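Local coordinates for Oxidored_FMN domain-containing protein ([Pseudomonas] geniculata N1, PDB 6L6J) that probably oxidises the amine 6-hydroxypseudooxynicotine, with bound FMN and a [4Fe-4S] cluster as cofactors, at residues V221-A226 against D254-N259; G101-H106 against Y168-H173; A248-P253 against K286-K291. All coordinates share one frame; numbering follows the deposited sequence.

In the fold
All three contacts belong to the eight-stranded barrel domain that carries FMN; contacts 1 and 2 pair its strands. Contact 2 comes first along the chain and closes before contact 1 opens. Contacts 1 and 3 interleave, because helix 241-249 and the turn after it link the two strands of contact 1. Contacts 1 and 2 have centres about 9 Å apart. Their strands 166-171 and 220-229 are neighbours in the sheet, and both touch FMN. Contact 3 sits about 10 Å from contact 1 and about 18 Å from contact 2, centre to centre. It joins two loops that lead into barrel strands. Contacts 1 and 2 supply part of the flavin site; contact 3 lies away from it.

Contact 1 (V221-A226 against D254-N259); sequences VAVRFA and DLWDVN. With FMN (flavin mononucleotide), chain B.
Val223 and Phe225 in 221-226 bond through their backbones to Leu255, Asp257 and Asn259 in 254-259. The two are neighbouring parallel strands of the barrel, joined through helix 241-249 as a beta-alpha-beta unit. Val223 N donates to Leu255 O at 3.0 Å and Phe225 N to Asp257 O at 2.7 Å. Asp257 N and Asn259 N donate in return to Val223 O and Phe225 O. At the start of the pair a side chain joins in. Asp254 OD2 accepts from Val221 N at 2.9 Å through its anti lone pair.

The polar side chains Arg224, Asp257 and Asn259 share one face of the sheet. Arg224 NH1 forms a salt bridge with Asp257 OD1 at 2.9 Å. Guanidinium and carboxylate planes are 51° apart, so the pairing is skewed. The arginine chain bends at chi2 and chi3 (90° and 129°) to bring its end across to the aspartate. Asn259 ND2 sits over the guanidinium face, 3.5 Å from Arg224 CZ. Arg224 NH2 donates to FMN O3' at 2.7 Å and, weakly, to N1. Tyr168 OH bonds Asp257 OD2.

Apolar packing fills the other face. Trp256 CZ3 touches Val223 CG1 at 4.2 Å and presents its ring edge to Phe225 CB.

The buried arginine brings positive charge close to flavin N1. This would probably favour negative charge there when the flavin is reduced.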
loop_
_atom_site.group_PDB
_atom_site.type_symbol
_atom_site.label_atom_id
_atom_site.label_comp_id
_atom_site.label_asym_id
_atom_site.label_seq_id
_atom_site.Cartn_x
_atom_site.Cartn_y
_atom_site.Cartn_z
ATOM N N VAL A 221 -9.403 21.752 14.628
ATOM C CA VAL A 221 -8.338 22.081 13.635
ATOM C C VAL A 221 -7.134 21.181 13.900
ATOM O O VAL A 221 -6.511 21.343 14.966
ATOM C CB VAL A 221 -7.945 23.552 13.735
ATOM C CG1 VAL A 221 -6.950 23.920 12.655
ATOM C CG2 VAL A 221 -9.188 24.426 13.696
ATOM N N ALA A 222 -6.868 20.232 13.000
ATOM C CA ALA A 222 -5.768 19.249 13.140
ATOM C C ALA A 222 -4.512 19.765 12.427
ATOM O O ALA A 222 -4.629 20.498 11.461
ATOM C CB ALA A 222 -6.207 17.910 12.600
ATOM N N VAL A 223 -3.330 19.404 12.901
ATOM C CA VAL A 223 -2.083 19.578 12.104
ATOM C C VAL A 223 -1.552 18.184 11.809
ATOM O O VAL A 223 -1.302 17.434 12.782
ATOM C CB VAL A 223 -1.029 20.445 12.817
ATOM C CG1 VAL A 223 0.161 20.719 11.916
ATOM C CG2 VAL A 223 -1.625 21.763 13.276
ATOM N N ARG A 224 -1.405 17.843 10.528
ATOM C CA ARG A 224 -0.549 16.698 10.148
ATOM C C ARG A 224 0.864 17.264 10.003
ATOM O O ARG A 224 1.024 18.276 9.287
ATOM C CB ARG A 224 -1.077 15.990 8.905
ATOM C CG ARG A 224 -0.298 14.725 8.588
ATOM C CD ARG A 224 -0.799 13.434 9.203
ATOM N NE ARG A 224 -0.934 12.418 8.174
ATOM C CZ ARG A 224 -0.762 11.115 8.324
ATOM N NH1 ARG A 224 -0.420 10.593 9.483
ATOM N NH2 ARG A 224 -0.908 10.324 7.278
ATOM N N PHE A 225 1.832 16.708 10.735
ATOM C CA PHE A 225 3.218 17.247 10.754
ATOM C C PHE A 225 4.224 16.097 10.712
ATOM O O PHE A 225 4.160 15.208 11.573
ATOM C CB PHE A 225 3.432 18.189 11.944
ATOM C CG PHE A 225 4.830 18.742 12.052
ATOM C CD1 PHE A 225 5.373 19.491 11.019
ATOM C CD2 PHE A 225 5.603 18.527 13.181
ATOM C CE1 PHE A 225 6.665 19.988 11.094
ATOM C CE2 PHE A 225 6.892 19.034 13.258
ATOM C CZ PHE A 225 7.425 19.757 12.210
ATOM N N ALA A 226 5.079 16.125 9.687
ATOM C CA ALA A 226 6.327 15.342 9.595
ATOM C C ALA A 226 7.334 15.923 10.598
ATOM O O ALA A 226 7.773 17.094 10.401
ATOM C CB ALA A 226 6.854 15.360 8.181
ATOM N N ASP A 254 -6.056 21.528 17.997
ATOM C CA ASP A 254 -6.946 20.650 18.795
ATOM C C ASP A 254 -6.414 19.214 18.704
ATOM O O ASP A 254 -6.746 18.395 19.581
ATOM C CB ASP A 254 -8.388 20.775 18.292
ATOM C CG ASP A 254 -8.940 22.193 18.372
ATOM O OD1 ASP A 254 -8.924 22.748 19.485
ATOM O OD2 ASP A 254 -9.377 22.736 17.338
ATOM N N LEU A 255 -5.635 18.915 17.663
ATOM C CA LEU A 255 -5.068 17.566 17.398
ATOM C C LEU A 255 -3.718 17.735 16.701
ATOM O O LEU A 255 -3.641 18.551 15.748
ATOM C CB LEU A 255 -6.053 16.779 16.520
ATOM C CG LEU A 255 -5.633 15.380 16.037
ATOM C CD1 LEU A 255 -5.848 14.318 17.102
ATOM C CD2 LEU A 255 -6.433 14.977 14.805
ATOM N N TRP A 256 -2.703 17.016 17.178
ATOM C CA TRP A 256 -1.426 16.771 16.463
ATOM C C TRP A 256 -1.509 15.413 15.766
ATOM O O TRP A 256 -1.594 14.393 16.485
ATOM C CB TRP A 256 -0.247 16.827 17.429
ATOM C CG TRP A 256 0.094 18.218 17.850
ATOM C CD1 TRP A 256 -0.296 18.858 18.988
ATOM C CD2 TRP A 256 0.912 19.149 17.124
ATOM N NE1 TRP A 256 0.223 20.123 19.015
ATOM C CE2 TRP A 256 0.957 20.334 17.882
ATOM C CE3 TRP A 256 1.622 19.090 15.919
ATOM C CZ2 TRP A 256 1.667 21.455 17.469
ATOM C CZ3 TRP A 256 2.332 20.203 15.516
ATOM C CH2 TRP A 256 2.354 21.367 16.284
ATOM N N ASP A 257 -1.482 15.401 14.431
ATOM C CA ASP A 257 -1.318 14.163 13.613
ATOM C C ASP A 257 0.146 14.069 13.149
ATOM O O ASP A 257 0.548 14.916 12.302
ATOM C CB ASP A 257 -2.301 14.127 12.435
ATOM C CG ASP A 257 -2.293 12.795 11.702
ATOM O OD1 ASP A 257 -1.291 12.044 11.824
ATOM O OD2 ASP A 257 -3.291 12.504 11.037
ATOM N N VAL A 258 0.925 13.111 13.679
ATOM C CA VAL A 258 2.418 13.148 13.552
ATOM C C VAL A 258 2.962 11.839 12.962
ATOM O O VAL A 258 2.582 10.727 13.419
ATOM C CB VAL A 258 3.140 13.537 14.863
ATOM C CG1 VAL A 258 2.893 14.997 15.228
ATOM C CG2 VAL A 258 2.811 12.604 16.021
ATOM N N ASN A 259 3.877 12.007 12.003
ATOM C CA ASN A 259 4.505 10.913 11.218
ATOM C C ASN A 259 5.907 11.354 10.765
ATOM O O ASN A 259 6.362 12.430 11.203
ATOM C CB ASN A 259 3.579 10.498 10.069
ATOM C CG ASN A 259 3.466 11.545 8.979
ATOM O OD1 ASN A 259 4.001 12.653 9.108
ATOM N ND2 ASN A 259 2.754 11.205 7.909
HETATM N N1 FMN B . -0.838 10.538 3.857
HETATM C C2 FMN B . -1.271 11.823 3.650
HETATM O O2 FMN B . -0.968 12.670 4.496
HETATM N N3 FMN B . -2.026 12.220 2.618
HETATM C C4 FMN B . -2.419 11.344 1.678
HETATM O O4 FMN B . -3.109 11.711 0.728
HETATM C C4A FMN B . -1.977 9.927 1.796
HETATM N N5 FMN B . -2.334 8.995 0.879
HETATM C C5A FMN B . -1.972 7.707 1.073
HETATM C C6 FMN B . -2.399 6.732 0.175
HETATM C C7 FMN B . -2.041 5.416 0.393
HETATM C C7M FMN B . -2.449 4.404 -0.606
HETATM C C8 FMN B . -1.252 5.030 1.569
HETATM C C8M FMN B . -0.822 3.612 1.803
HETATM C C9 FMN B . -0.826 5.975 2.464
HETATM C C9A FMN B . -1.162 7.309 2.279
HETATM N N10 FMN B . -0.776 8.284 3.210
HETATM C C10 FMN B . -1.172 9.580 2.984
HETATM C "C1'" FMN B . 0.027 7.963 4.433
HETATM C "C2'" FMN B . -0.865 7.410 5.528
HETATM O "O2'" FMN B . -1.717 8.465 5.938
HETATM C "C3'" FMN B . -0.096 6.921 6.718
HETATM O "O3'" FMN B . 0.564 8.031 7.327
HETATM C "C4'" FMN B . 0.932 5.836 6.399
HETATM O "O4'" FMN B . 0.364 4.861 5.493
HETATM C "C5'" FMN B . 1.450 5.175 7.669
HETATM O "O5'" FMN B . 0.356 4.555 8.323
HETATM P P FMN B . 0.032 2.987 8.080
HETATM O O1P FMN B . 1.230 2.230 8.606
HETATM O O2P FMN B . -1.223 2.799 8.873
HETATM O O3P FMN B . -0.167 2.846 6.583
#

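Contact 2 (G101-H106 against Y168-H173); sequences GVELAH and YVYCAH. With FMN (flavin mononucleotide), chain B.
Glu103 and Tyr170 pack against each other beside the flavin, and this is the tight part of the contact. They stand on strands 99-105 and 166-171, neighbouring parallel strands of the barrel. Glu103 CG lies 3.8 Å from Tyr170 CD1. Beyond it the extended glutamate chain brings OE2 over one face of the ring, offset toward the rim. Carboxylate and ring planes are 46° apart. Ala172 N lies over the opposite ring face, so the phenol is held between the glutamate and its own chain. CG of Tyr170 is anti to the backbone N (chi1 -179°), which lays the ring beside the Glu103 chain and sends its hydroxyl to His173. There His173 ND1 meets the ring edge, 2.5 Å from Tyr170 OH, in a hydrogen bond that either could donate. His173 NE2 is bonded in turn to Asp266. Glu103 OE2 accepts from FMN N3 at 2.8 Å.

Two residues earlier on the strand, Tyr168 packs on the backbone of 102-103. Its CB is 3.7 Å from Glu103 CA, and its N donates to Val102 O at 3.1 Å. That carbonyl also takes a weak bond from Leu104 N, across the inverse gamma turn centred on Glu103.

Near His106 the contact is looser. Ala105 CB reaches Tyr170 CD2 at 4.0 Å. Farther on, a water links the backbones, accepting from His106 N at 3.3 Å and donating to Tyr170 O.

Replacing Tyr170 with a leucine would probably leave His173 ND1 without its hydroxyl mate and the Glu103 carboxylate less restrained against turning.

The glutamate thus acts as acceptor for the N3 proton on the pyrimidine side of the flavin, while the tyrosine packs against its carboxylate and shares, with Asp266, in holding the histidine.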
loop_
_atom_site.group_PDB
_atom_site.type_symbol
_atom_site.label_atom_id
_atom_site.label_comp_id
_atom_site.label_asym_id
_atom_site.label_seq_id
_atom_site.Cartn_x
_atom_site.Cartn_y
_atom_site.Cartn_z
ATOM N N GLY A 101 -13.144 14.005 8.788
ATOM C CA GLY A 101 -12.008 14.932 8.702
ATOM C C GLY A 101 -11.617 15.102 7.255
ATOM O O GLY A 101 -12.061 14.278 6.425
ATOM N N VAL A 102 -10.850 16.140 6.942
ATOM C CA VAL A 102 -10.416 16.402 5.547
ATOM C C VAL A 102 -9.009 17.002 5.597
ATOM O O VAL A 102 -8.801 17.982 6.351
ATOM C CB VAL A 102 -11.411 17.305 4.803
ATOM C CG1 VAL A 102 -11.593 18.652 5.485
ATOM C CG2 VAL A 102 -11.016 17.498 3.352
ATOM N N GLU A 103 -8.086 16.430 4.825
ATOM C CA GLU A 103 -6.702 16.930 4.776
ATOM C C GLU A 103 -6.624 18.048 3.731
ATOM O O GLU A 103 -6.154 17.798 2.630
ATOM C CB GLU A 103 -5.754 15.764 4.527
ATOM C CG GLU A 103 -4.323 16.058 4.931
ATOM C CD GLU A 103 -3.339 15.004 4.469
ATOM O OE1 GLU A 103 -2.497 14.635 5.290
ATOM O OE2 GLU A 103 -3.417 14.565 3.274
ATOM N N LEU A 104 -7.106 19.238 4.069
ATOM C CA LEU A 104 -6.894 20.458 3.253
ATOM C C LEU A 104 -5.395 20.607 3.014
ATOM O O LEU A 104 -4.644 20.618 3.997
ATOM C CB LEU A 104 -7.475 21.668 3.985
ATOM C CG LEU A 104 -9.005 21.729 4.006
ATOM C CD1 LEU A 104 -9.475 23.069 4.563
ATOM C CD2 LEU A 104 -9.593 21.491 2.614
ATOM N N ALA A 105 -5.002 20.684 1.741
ATOM C CA ALA A 105 -3.603 20.522 1.279
ATOM C C ALA A 105 -3.266 21.563 0.215
ATOM O O ALA A 105 -4.101 21.800 -0.661
ATOM C CB ALA A 105 -3.424 19.128 0.726
ATOM N N HIS A 106 -2.064 22.131 0.279
ATOM C CA HIS A 106 -1.450 22.884 -0.847
ATOM C C HIS A 106 -0.055 22.312 -1.087
ATOM O O HIS A 106 0.756 22.355 -0.138
ATOM C CB HIS A 106 -1.433 24.407 -0.622
ATOM C CG HIS A 106 -1.118 25.138 -1.882
ATOM N ND1 HIS A 106 0.113 25.014 -2.516
ATOM C CD2 HIS A 106 -1.871 25.933 -2.670
ATOM C CE1 HIS A 106 0.114 25.731 -3.619
ATOM N NE2 HIS A 106 -1.103 26.289 -3.751
ATOM N N TYR A 168 -7.924 20.008 8.507
ATOM C CA TYR A 168 -6.447 19.846 8.681
ATOM C C TYR A 168 -5.689 21.089 8.186
ATOM O O TYR A 168 -6.209 21.871 7.330
ATOM C CB TYR A 168 -5.896 18.595 7.983
ATOM C CG TYR A 168 -5.895 17.334 8.815
ATOM C CD1 TYR A 168 -7.031 16.554 8.966
ATOM C CD2 TYR A 168 -4.732 16.876 9.399
ATOM C CE1 TYR A 168 -7.019 15.367 9.688
ATOM C CE2 TYR A 168 -4.702 15.691 10.112
ATOM C CZ TYR A 168 -5.848 14.934 10.274
ATOM O OH TYR A 168 -5.805 13.784 11.022
ATOM N N VAL A 169 -4.494 21.278 8.746
ATOM C CA VAL A 169 -3.413 22.140 8.191
ATOM C C VAL A 169 -2.255 21.194 7.871
ATOM O O VAL A 169 -1.767 20.525 8.795
ATOM C CB VAL A 169 -3.017 23.262 9.167
ATOM C CG1 VAL A 169 -1.589 23.728 8.980
ATOM C CG2 VAL A 169 -3.965 24.446 9.062
ATOM N N TYR A 170 -1.884 21.057 6.601
ATOM C CA TYR A 170 -1.047 19.920 6.142
ATOM C C TYR A 170 0.384 20.394 5.942
ATOM O O TYR A 170 0.632 21.268 5.077
ATOM C CB TYR A 170 -1.594 19.335 4.849
ATOM C CG TYR A 170 -0.821 18.168 4.310
ATOM C CD1 TYR A 170 -0.656 17.024 5.063
ATOM C CD2 TYR A 170 -0.299 18.179 3.031
ATOM C CE1 TYR A 170 0.027 15.922 4.569
ATOM C CE2 TYR A 170 0.372 17.081 2.521
ATOM C CZ TYR A 170 0.540 15.953 3.291
ATOM O OH TYR A 170 1.206 14.870 2.820
ATOM N N CYS A 171 1.296 19.817 6.714
ATOM C CA CYS A 171 2.744 20.120 6.651
ATOM C C CYS A 171 3.544 18.833 6.847
ATOM O O CYS A 171 4.128 18.673 7.911
ATOM C CB CYS A 171 3.106 21.163 7.692
ATOM S SG CYS A 171 4.838 21.653 7.599
ATOM N N ALA A 172 3.570 17.969 5.829
ATOM C CA ALA A 172 4.117 16.595 5.903
ATOM C C ALA A 172 4.470 16.070 4.512
ATOM O O ALA A 172 4.301 16.822 3.558
ATOM C CB ALA A 172 3.124 15.681 6.595
ATOM N N HIS A 173 5.022 14.848 4.456
ATOM C CA HIS A 173 5.352 14.032 3.250
ATOM C C HIS A 173 6.273 14.749 2.235
ATOM O O HIS A 173 6.467 14.174 1.134
ATOM C CB HIS A 173 4.042 13.598 2.582
ATOM C CG HIS A 173 3.303 12.614 3.415
ATOM N ND1 HIS A 173 2.182 12.956 4.125
ATOM C CD2 HIS A 173 3.556 11.308 3.675
ATOM C CE1 HIS A 173 1.762 11.891 4.785
ATOM N NE2 HIS A 173 2.590 10.864 4.528
HETATM N N1 FMN B . -0.838 10.538 3.857
HETATM C C2 FMN B . -1.271 11.823 3.650
HETATM O O2 FMN B . -0.968 12.670 4.496
HETATM N N3 FMN B . -2.026 12.220 2.618
HETATM C C4 FMN B . -2.419 11.344 1.678
HETATM O O4 FMN B . -3.109 11.711 0.728
HETATM C C4A FMN B . -1.977 9.927 1.796
HETATM N N5 FMN B . -2.334 8.995 0.879
HETATM C C5A FMN B . -1.972 7.707 1.073
HETATM C C6 FMN B . -2.399 6.732 0.175
HETATM C C7 FMN B . -2.041 5.416 0.393
HETATM C C7M FMN B . -2.449 4.404 -0.606
HETATM C C8 FMN B . -1.252 5.030 1.569
HETATM C C8M FMN B . -0.822 3.612 1.803
HETATM C C9 FMN B . -0.826 5.975 2.464
HETATM C C9A FMN B . -1.162 7.309 2.279
HETATM N N10 FMN B . -0.776 8.284 3.210
HETATM C C10 FMN B . -1.172 9.580 2.984
HETATM C "C1'" FMN B . 0.027 7.963 4.433
HETATM C "C2'" FMN B . -0.865 7.410 5.528
HETATM O "O2'" FMN B . -1.717 8.465 5.938
HETATM C "C3'" FMN B . -0.096 6.921 6.718
HETATM O "O3'" FMN B . 0.564 8.031 7.327
HETATM C "C4'" FMN B . 0.932 5.836 6.399
HETATM O "O4'" FMN B . 0.364 4.861 5.493
HETATM C "C5'" FMN B . 1.450 5.175 7.669
HETATM O "O5'" FMN B . 0.356 4.555 8.323
HETATM P P FMN B . 0.032 2.987 8.080
HETATM O O1P FMN B . 1.230 2.230 8.606
HETATM O O2P FMN B . -1.223 2.799 8.873
HETATM O O3P FMN B . -0.167 2.846 6.583
HETATM O O HOH W 1 -0.316 22.340 3.040
#

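Contact 3 (A248-P253 against K286-K291); sequences ALADVP and KKVTSK
Ala250 and Thr289 are the closest pair, with CA atoms 4.8 Å apart, where the type I turn from Leu249 to Val252 meets the chain leaving helix 285-288. Val252 N closes the turn on Leu249 O.

Thr289 gives one polar link. Its OG1 donates to Ala250 O at 2.6 Å, approaching from 32° out of the carbonyl plane. Thr289 OG1 also accepts from Lys291 N at 2.9 Å, which makes an ST turn. OG1 stands anti to the backbone N of Thr289 (chi1 -178°), beside its own carbonyl carbon, which sets it between Ala250 O and Lys291 N. Ala250 O also accepts from Trp256 NE1 on strand 255-261, so two donors hold this carbonyl.

Asp251 gives a second polar link. Its OD1 uses the syn lone pair to accept from Ser290 N at 2.9 Å. Ser290 OG lies within weak bonding distance of both carboxylate oxygens, and which one it serves is not settled. The carboxylate thus grips the Ser290 backbone N-H.

Ala250 CB meets Val288 CG1 at 3.9 Å in a small apolar contact. Lys291 bends at chi2 (-65°), and its methylenes lie along the backbone carbonyls, near Asp251 O and Pro253 O. Its amine does not pair with the aspartate, since NZ stays 5.5 Å from Asp251 OD1. Lys212 NZ, from helix 197-215, also bonds Val252 O, joining the turn to that neighbouring helix.

Both segments are helix-to-strand connections, leading into strands 255-261 and 293-296. Such joined loops belong to the N-terminal rim of a TIM barrel, the end away from the strand C-termini where the flavin binds.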
loop_
_atom_site.group_PDB
_atom_site.type_symbol
_atom_site.label_atom_id
_atom_site.label_comp_id
_atom_site.label_asym_id
_atom_site.label_seq_id
_atom_site.Cartn_x
_atom_site.Cartn_y
_atom_site.Cartn_z
ATOM N N ALA A 248 6.837 25.458 19.643
ATOM C CA ALA A 248 6.319 26.788 19.235
ATOM C C ALA A 248 4.783 26.808 19.138
ATOM O O ALA A 248 4.186 27.857 19.432
ATOM C CB ALA A 248 6.944 27.188 17.922
ATOM N N LEU A 249 4.155 25.709 18.724
ATOM C CA LEU A 249 2.692 25.661 18.434
ATOM C C LEU A 249 1.975 24.611 19.300
ATOM O O LEU A 249 0.837 24.258 18.952
ATOM C CB LEU A 249 2.512 25.330 16.948
ATOM C CG LEU A 249 3.264 26.223 15.972
ATOM C CD1 LEU A 249 3.220 25.626 14.581
ATOM C CD2 LEU A 249 2.684 27.634 15.972
ATOM N N ALA A 250 2.585 24.185 20.408
ATOM C CA ALA A 250 2.259 22.951 21.174
ATOM C C ALA A 250 0.761 22.812 21.501
ATOM O O ALA A 250 0.260 21.699 21.404
ATOM C CB ALA A 250 3.089 22.922 22.434
ATOM N N ASP A 251 0.088 23.882 21.938
ATOM C CA ASP A 251 -1.332 23.835 22.390
ATOM C C ASP A 251 -2.183 24.778 21.519
ATOM O O ASP A 251 -3.303 25.141 21.945
ATOM C CB ASP A 251 -1.437 24.106 23.899
ATOM C CG ASP A 251 -0.985 22.952 24.798
ATOM O OD1 ASP A 251 -0.835 21.819 24.315
ATOM O OD2 ASP A 251 -0.788 23.193 25.985
ATOM N N VAL A 252 -1.710 25.105 20.311
ATOM C CA VAL A 252 -2.482 25.880 19.297
ATOM C C VAL A 252 -3.536 24.981 18.655
ATOM O O VAL A 252 -4.710 25.328 18.663
ATOM C CB VAL A 252 -1.570 26.537 18.250
ATOM C CG1 VAL A 252 -2.366 27.322 17.208
ATOM C CG2 VAL A 252 -0.540 27.430 18.920
ATOM N N PRO A 253 -3.187 23.821 18.059
ATOM C CA PRO A 253 -4.201 22.971 17.428
ATOM C C PRO A 253 -4.953 22.105 18.447
ATOM O O PRO A 253 -4.524 21.979 19.595
ATOM C CB PRO A 253 -3.379 22.080 16.477
ATOM C CG PRO A 253 -2.042 21.941 17.185
ATOM C CD PRO A 253 -1.837 23.243 17.950
ATOM N N LYS A 286 3.994 13.838 23.004
ATOM C CA LYS A 286 3.042 13.896 24.158
ATOM C C LYS A 286 3.671 14.577 25.386
ATOM O O LYS A 286 2.911 15.080 26.206
ATOM C CB LYS A 286 2.480 12.516 24.514
ATOM C CG LYS A 286 1.165 12.201 23.813
ATOM C CD LYS A 286 0.421 10.993 24.349
ATOM C CE LYS A 286 -0.216 11.223 25.699
ATOM N NZ LYS A 286 -1.108 12.410 25.692
ATOM N N LYS A 287 4.998 14.632 25.505
ATOM C CA LYS A 287 5.691 15.378 26.593
ATOM C C LYS A 287 5.583 16.894 26.363
ATOM O O LYS A 287 5.713 17.626 27.348
ATOM C CB LYS A 287 7.147 14.921 26.709
ATOM C CG LYS A 287 7.330 13.436 27.018
ATOM C CD LYS A 287 7.849 13.132 28.417
ATOM C CE LYS A 287 6.880 13.443 29.546
ATOM N NZ LYS A 287 7.143 12.589 30.729
ATOM N N VAL A 288 5.338 17.358 25.133
ATOM C CA VAL A 288 5.383 18.812 24.787
ATOM C C VAL A 288 3.979 19.420 24.773
ATOM O O VAL A 288 3.840 20.573 25.243
ATOM C CB VAL A 288 6.088 19.060 23.439
ATOM C CG1 VAL A 288 6.051 20.534 23.065
ATOM C CG2 VAL A 288 7.529 18.535 23.448
ATOM N N THR A 289 3.002 18.699 24.212
ATOM C CA THR A 289 1.594 19.157 24.020
ATOM C C THR A 289 0.677 18.463 25.033
ATOM O O THR A 289 0.860 17.263 25.289
ATOM C CB THR A 289 1.069 18.912 22.590
ATOM O OG1 THR A 289 -0.262 19.437 22.516
ATOM C CG2 THR A 289 1.041 17.454 22.172
ATOM N N SER A 290 -0.302 19.198 25.554
ATOM C CA SER A 290 -1.420 18.652 26.369
ATOM C C SER A 290 -2.520 18.094 25.441
ATOM O O SER A 290 -3.437 17.444 25.950
ATOM C CB SER A 290 -1.955 19.705 27.337
ATOM O OG SER A 290 -2.512 20.817 26.642
ATOM N N LYS A 291 -2.401 18.321 24.129
ATOM C CA LYS A 291 -3.428 18.000 23.109
ATOM C C LYS A 291 -3.362 16.528 22.708
ATOM O O LYS A 291 -2.321 15.885 22.791
ATOM C CB LYS A 291 -3.220 18.875 21.872
ATOM C CG LYS A 291 -3.268 20.375 22.132
ATOM C CD LYS A 291 -4.640 20.861 22.599
ATOM C CE LYS A 291 -4.679 22.352 22.835
ATOM N NZ LYS A 291 -6.063 22.838 23.001
#